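GTP-sensing transcriptional pleiotropic repressor CodY (Clostridioides difficile, PDB 5N0L) senses nutrient state as a transcriptional repressor, its GAF domain binding isoleucine as cofactor, and probably couples amino-acid supply to gene expression. Local coordinates at residues A[7-10]-A[11-15]; A[96-99]-A[100-103]. All blocks are in the same frame, centred on the assembly; numbering follows the deposited sequence.

Contact 1 of 2, residues A[7-10]-A[11-15]; sequences EVLQ and KTRKI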
loop_
_atom_site.group_PDB
_atom_site.type_symbol
_atom_site.label_atom_id
_atom_site.label_comp_id
_atom_site.label_asym_id
_atom_site.label_seq_id
_atom_site.Cartn_x
_atom_site.Cartn_y
_atom_site.Cartn_z
ATOM N N GLU A 7 3.117 -13.186 -35.191
ATOM C CA GLU A 7 3.857 -11.979 -34.789
ATOM C C GLU A 7 3.215 -11.271 -33.643
ATOM O O GLU A 7 3.994 -10.879 -32.632
ATOM C CB GLU A 7 4.139 -11.004 -35.978
ATOM C CG GLU A 7 5.234 -9.985 -35.574
ATOM C CD GLU A 7 6.135 -9.415 -36.713
ATOM O OE1 GLU A 7 5.567 -8.482 -37.518
ATOM O OE2 GLU A 7 7.445 -9.710 -36.724
ATOM N N VAL A 8 1.893 -11.052 -33.724
ATOM C CA VAL A 8 1.194 -10.356 -32.577
ATOM C C VAL A 8 1.347 -11.135 -31.256
ATOM O O VAL A 8 1.563 -10.540 -30.178
ATOM C CB VAL A 8 -0.275 -9.978 -32.815
ATOM C CG1 VAL A 8 -1.153 -11.254 -33.011
ATOM C CG2 VAL A 8 -0.868 -9.124 -31.701
ATOM N N LEU A 9 1.262 -12.463 -31.320
ATOM C CA LEU A 9 1.462 -13.247 -30.138
ATOM C C LEU A 9 2.924 -13.130 -29.611
ATOM O O LEU A 9 3.107 -13.071 -28.362
ATOM C CB LEU A 9 1.034 -14.692 -30.306
ATOM C CG LEU A 9 1.109 -15.622 -29.109
ATOM C CD1 LEU A 9 0.368 -15.078 -27.879
ATOM C CD2 LEU A 9 0.522 -17.015 -29.498
ATOM N N GLN A 10 3.898 -13.131 -30.503
ATOM C CA GLN A 10 5.333 -13.093 -30.060
ATOM C C GLN A 10 5.606 -11.748 -29.422
ATOM O O GLN A 10 6.395 -11.685 -28.433
ATOM C CB GLN A 10 6.311 -13.274 -31.166
ATOM C CG GLN A 10 6.316 -14.717 -31.741
ATOM C CD GLN A 10 7.348 -14.897 -32.871
ATOM O OE1 GLN A 10 8.501 -14.394 -32.778
ATOM N NE2 GLN A 10 6.970 -15.604 -33.936
ATOM N N LYS A 11 5.033 -10.715 -29.993
ATOM C CA LYS A 11 5.231 -9.297 -29.430
ATOM C C LYS A 11 4.508 -9.137 -28.116
ATOM O O LYS A 11 5.104 -8.621 -27.168
ATOM C CB LYS A 11 4.804 -8.269 -30.395
ATOM C CG LYS A 11 5.719 -8.139 -31.571
ATOM C CD LYS A 11 5.146 -7.171 -32.555
ATOM C CE LYS A 11 6.130 -6.813 -33.704
ATOM N NZ LYS A 11 5.555 -5.730 -34.503
ATOM N N THR A 12 3.283 -9.628 -27.986
ATOM C CA THR A 12 2.562 -9.695 -26.734
ATOM C C THR A 12 3.378 -10.439 -25.699
ATOM O O THR A 12 3.401 -10.073 -24.491
ATOM C CB THR A 12 1.184 -10.361 -26.989
ATOM O OG1 THR A 12 0.396 -9.449 -27.765
ATOM C CG2 THR A 12 0.517 -10.614 -25.737
ATOM N N ARG A 13 4.016 -11.538 -26.101
ATOM C CA ARG A 13 4.772 -12.358 -25.142
ATOM C C ARG A 13 6.005 -11.539 -24.616
ATOM O O ARG A 13 6.372 -11.661 -23.427
ATOM C CB ARG A 13 5.153 -13.681 -25.740
ATOM C CG ARG A 13 3.984 -14.636 -25.508
ATOM C CD ARG A 13 4.071 -15.886 -26.455
ATOM N NE ARG A 13 3.023 -16.784 -26.068
ATOM C CZ ARG A 13 2.778 -17.950 -26.720
ATOM N NH1 ARG A 13 3.553 -18.326 -27.734
ATOM N NH2 ARG A 13 1.787 -18.750 -26.307
ATOM N N LYS A 14 6.614 -10.739 -25.466
ATOM C CA LYS A 14 7.731 -9.845 -25.075
ATOM C C LYS A 14 7.256 -8.827 -24.122
ATOM O O LYS A 14 7.926 -8.649 -23.066
ATOM C CB LYS A 14 8.367 -9.179 -26.262
ATOM C CG LYS A 14 9.329 -10.048 -27.005
ATOM C CD LYS A 14 10.161 -9.316 -28.087
ATOM C CE LYS A 14 10.501 -10.307 -29.212
ATOM N NZ LYS A 14 11.694 -9.928 -29.996
ATOM N N ILE A 15 6.202 -8.138 -24.450
ATOM C CA ILE A 15 5.614 -7.151 -23.548
ATOM C C ILE A 15 5.313 -7.800 -22.186
ATOM O O ILE A 15 5.663 -7.218 -21.138
ATOM C CB ILE A 15 4.348 -6.472 -24.086
ATOM C CG1 ILE A 15 4.583 -5.683 -25.375
ATOM C CG2 ILE A 15 3.607 -5.597 -23.018
ATOM C CD1 ILE A 15 5.476 -4.479 -25.303
#

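Contact 2 of 2, residues A[96-99]-A[100-103]; sequences NGEK and ILEI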
loop_
_atom_site.group_PDB
_atom_site.type_symbol
_atom_site.label_atom_id
_atom_site.label_comp_id
_atom_site.label_asym_id
_atom_site.label_seq_id
_atom_site.Cartn_x
_atom_site.Cartn_y
_atom_site.Cartn_z
ATOM N N ASN A 96 40.319 7.917 -4.962
ATOM C CA ASN A 96 41.170 8.707 -5.886
ATOM C C ASN A 96 42.536 7.875 -5.937
ATOM O O ASN A 96 42.733 7.050 -5.108
ATOM C CB ASN A 96 41.315 10.099 -5.151
ATOM C CG ASN A 96 42.167 11.139 -5.885
ATOM O OD1 ASN A 96 43.247 11.450 -5.391
ATOM N ND2 ASN A 96 41.706 11.732 -6.992
ATOM N N GLY A 97 43.528 8.015 -6.789
ATOM C CA GLY A 97 43.480 8.162 -8.087
ATOM C C GLY A 97 43.601 6.627 -8.461
ATOM O O GLY A 97 42.589 6.068 -8.794
ATOM N N GLU A 98 44.757 5.949 -8.391
ATOM C CA GLU A 98 44.830 4.495 -8.807
ATOM C C GLU A 98 44.059 3.545 -7.917
ATOM O O GLU A 98 43.578 2.467 -8.399
ATOM C CB GLU A 98 46.260 3.942 -9.017
ATOM C CG GLU A 98 46.937 4.504 -10.266
ATOM C CD GLU A 98 47.852 3.518 -10.966
ATOM O OE1 GLU A 98 49.080 3.694 -10.857
ATOM O OE2 GLU A 98 47.325 2.581 -11.630
ATOM N N LYS A 99 43.876 3.884 -6.640
ATOM C CA LYS A 99 42.985 3.044 -5.839
ATOM C C LYS A 99 41.552 2.905 -6.443
ATOM O O LYS A 99 40.901 1.974 -6.113
ATOM C CB LYS A 99 42.859 3.544 -4.429
ATOM C CG LYS A 99 43.040 2.489 -3.336
ATOM C CD LYS A 99 43.607 3.162 -2.062
ATOM C CE LYS A 99 42.660 4.238 -1.557
ATOM N NZ LYS A 99 43.137 5.663 -1.668
ATOM N N ILE A 100 41.067 3.886 -7.215
ATOM C CA ILE A 100 39.744 3.819 -7.831
ATOM C C ILE A 100 39.604 2.462 -8.520
ATOM O O ILE A 100 38.533 1.857 -8.475
ATOM C CB ILE A 100 39.537 4.953 -8.849
ATOM C CG1 ILE A 100 39.286 6.320 -8.149
ATOM C CG2 ILE A 100 38.293 4.751 -9.668
ATOM C CD1 ILE A 100 39.609 7.480 -9.068
ATOM N N LEU A 101 40.663 2.016 -9.137
ATOM C CA LEU A 101 40.645 0.790 -9.962
ATOM C C LEU A 101 40.389 -0.526 -9.233
ATOM O O LEU A 101 39.992 -1.515 -9.883
ATOM C CB LEU A 101 41.923 0.681 -10.801
ATOM C CG LEU A 101 42.235 1.761 -11.832
ATOM C CD1 LEU A 101 43.603 1.507 -12.428
ATOM C CD2 LEU A 101 41.214 1.844 -12.968
ATOM N N GLU A 102 40.658 -0.570 -7.927
ATOM C CA GLU A 102 40.375 -1.741 -7.130
ATOM C C GLU A 102 38.844 -2.008 -7.125
ATOM O O GLU A 102 38.417 -3.165 -7.181
ATOM C CB GLU A 102 40.975 -1.597 -5.705
ATOM C CG GLU A 102 42.510 -1.583 -5.695
ATOM C CD GLU A 102 43.150 -1.122 -4.348
ATOM O OE1 GLU A 102 42.484 -1.153 -3.279
ATOM O OE2 GLU A 102 44.343 -0.730 -4.339
ATOM N N ILE A 103 38.042 -0.936 -7.134
ATOM C CA ILE A 103 36.578 -1.015 -7.157
ATOM C C ILE A 103 35.964 -0.835 -8.558
ATOM O O ILE A 103 34.973 -1.566 -8.916
ATOM C CB ILE A 103 35.985 0.080 -6.237
ATOM C CG1 ILE A 103 36.462 -0.205 -4.789
ATOM C CG2 ILE A 103 34.467 0.029 -6.301
ATOM C CD1 ILE A 103 36.691 1.047 -4.007
#

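Contact 1 of 2, residues A[7-10]-A[11-15]
Leu-9 lies against the guanidinium of Arg-13, one helical turn further on. Its CD2 sits 3.6 Å above the plane of that group, set toward the edge. Its CD1 meets the start of the head, 3.6 Å from Arg-13 NE. A chi1 of -176° places Leu-9 CG by the guanidinium, and chi2 near 54° sets both methyls against it. Arg-13 is extended from CG to NE and runs back toward the start of the helix. The leucine thus packs on one face of the group, while the N-H groups at its edge can bond elsewhere. NH2 forms a salt bridge with Glu-148 of the third subunit.

Glu-7 and Lys-11 cross at an angle, with aliphatic parts in contact: Glu-7 CG is 3.8 Å from Lys-11 CE. Their charged ends, OE1 of Glu-7 and NZ of Lys-11, remain 4.1 Å apart, too far for a salt bridge. NZ instead bonds to the backbone O of Val-39 of the second subunit. The opposite charge of Glu-7 may still add a weak attraction.

Val-8 and Thr-12 run alongside each other in the same direction. Val-8 O accepts two bonds, from Thr-12 N and Thr-12 OG1, each 2.9 Å long. The two donors approach from opposite faces of the carbonyl plane. The second bond gives the hydroxyl hydrogen of a buried threonine a partner within its own helix.

The contact forms the first turns of helix 7-22, about 31 Å from the centre of the chain. Other copies of the protein cover part of this helix: Thr-12 packs on Tyr-149 of the second subunit and on Val-145 of the third, both residues of helix 141-158 in those chains.

Contact 2 of 2, residues A[96-99]-A[100-103]
The turn that leads from strand 92-95 into the short helix 100-103 belongs to the GAF domain and lies beside the isoleucine site. Ile-100 fills its inner side. Its CD1 reaches back to 3.3 Å from Gly-97 O and also touches Asn-96 CA, at 3.8 Å. CG1 stands anti to the carbonyl carbon (chi1 -75°), which carries the ethyl branch back along the turn. The peptide bond before Gly-97 is modelled as cis, with irregular local geometry, and should be read with caution.

Three backbone bonds link residues three apart. Ile-100 N gives to Gly-97 O, Leu-101 N to Glu-98 O, and Glu-102 N to Lys-99 O, the first at 3.1 Å. In each the donor lies well above the carbonyl plane, by 48° for the first and 57° for the last, far from the directions in which a carbonyl oxygen accepts most readily. This is 3-10-like bonding.

On the outer side, Glu-102 is extended and its carboxylate comes up to the aliphatic chain of Lys-99. OE2 of Glu-102 is 3.6 Å from Lys-99 CG, and OE1 is almost as near. Bends at chi3 and chi4 carry Lys-99 NZ away, about 7.0 Å from Glu-102 OE2. The contact is therefore made by the CG methylene and not by the charge. Glu-98 and Leu-101 also cross at an angle, with OE2 of Glu-98 4.0 Å from Leu-101 CD1.

Ile-100 also packs on Leu-95 and on Glu-107, a residue of the isoleucine pocket. Its side chain is about 6 Å from the bound ligand. Asn-96 ND2 bonds to the backbone O of Lys-113, another pocket residue.

The chemistry is divided. A buried, apolar Ile-100 faces the interior near the ligand, while Glu-98, Lys-99 and Glu-102 put their charges on the exposed side. Backbone bonds, bent at the acceptor, link the turn; no salt bridge joins these side chains.

Overall arrangement
Contact 1 comes first along the chain and closes before contact 2 opens. Their centres are 45 Å apart, their nearest atoms about 31 Å, and they lie on opposite sides of the chain's centre. Both belong to the CodY GAF-like domain, but they share no helix or strand. Contact 1 lies in the long N-terminal helix 7-22, which meets other subunits. Contact 2 follows strand 92-95, an outermost strand of the five-stranded antiparallel sheet, and no other chain of the assembly touches it. One region packs against other subunits and is consistent with a role in assembly, whereas the other lies near the isoleucine pocket. Any coupling between them would have to be indirect.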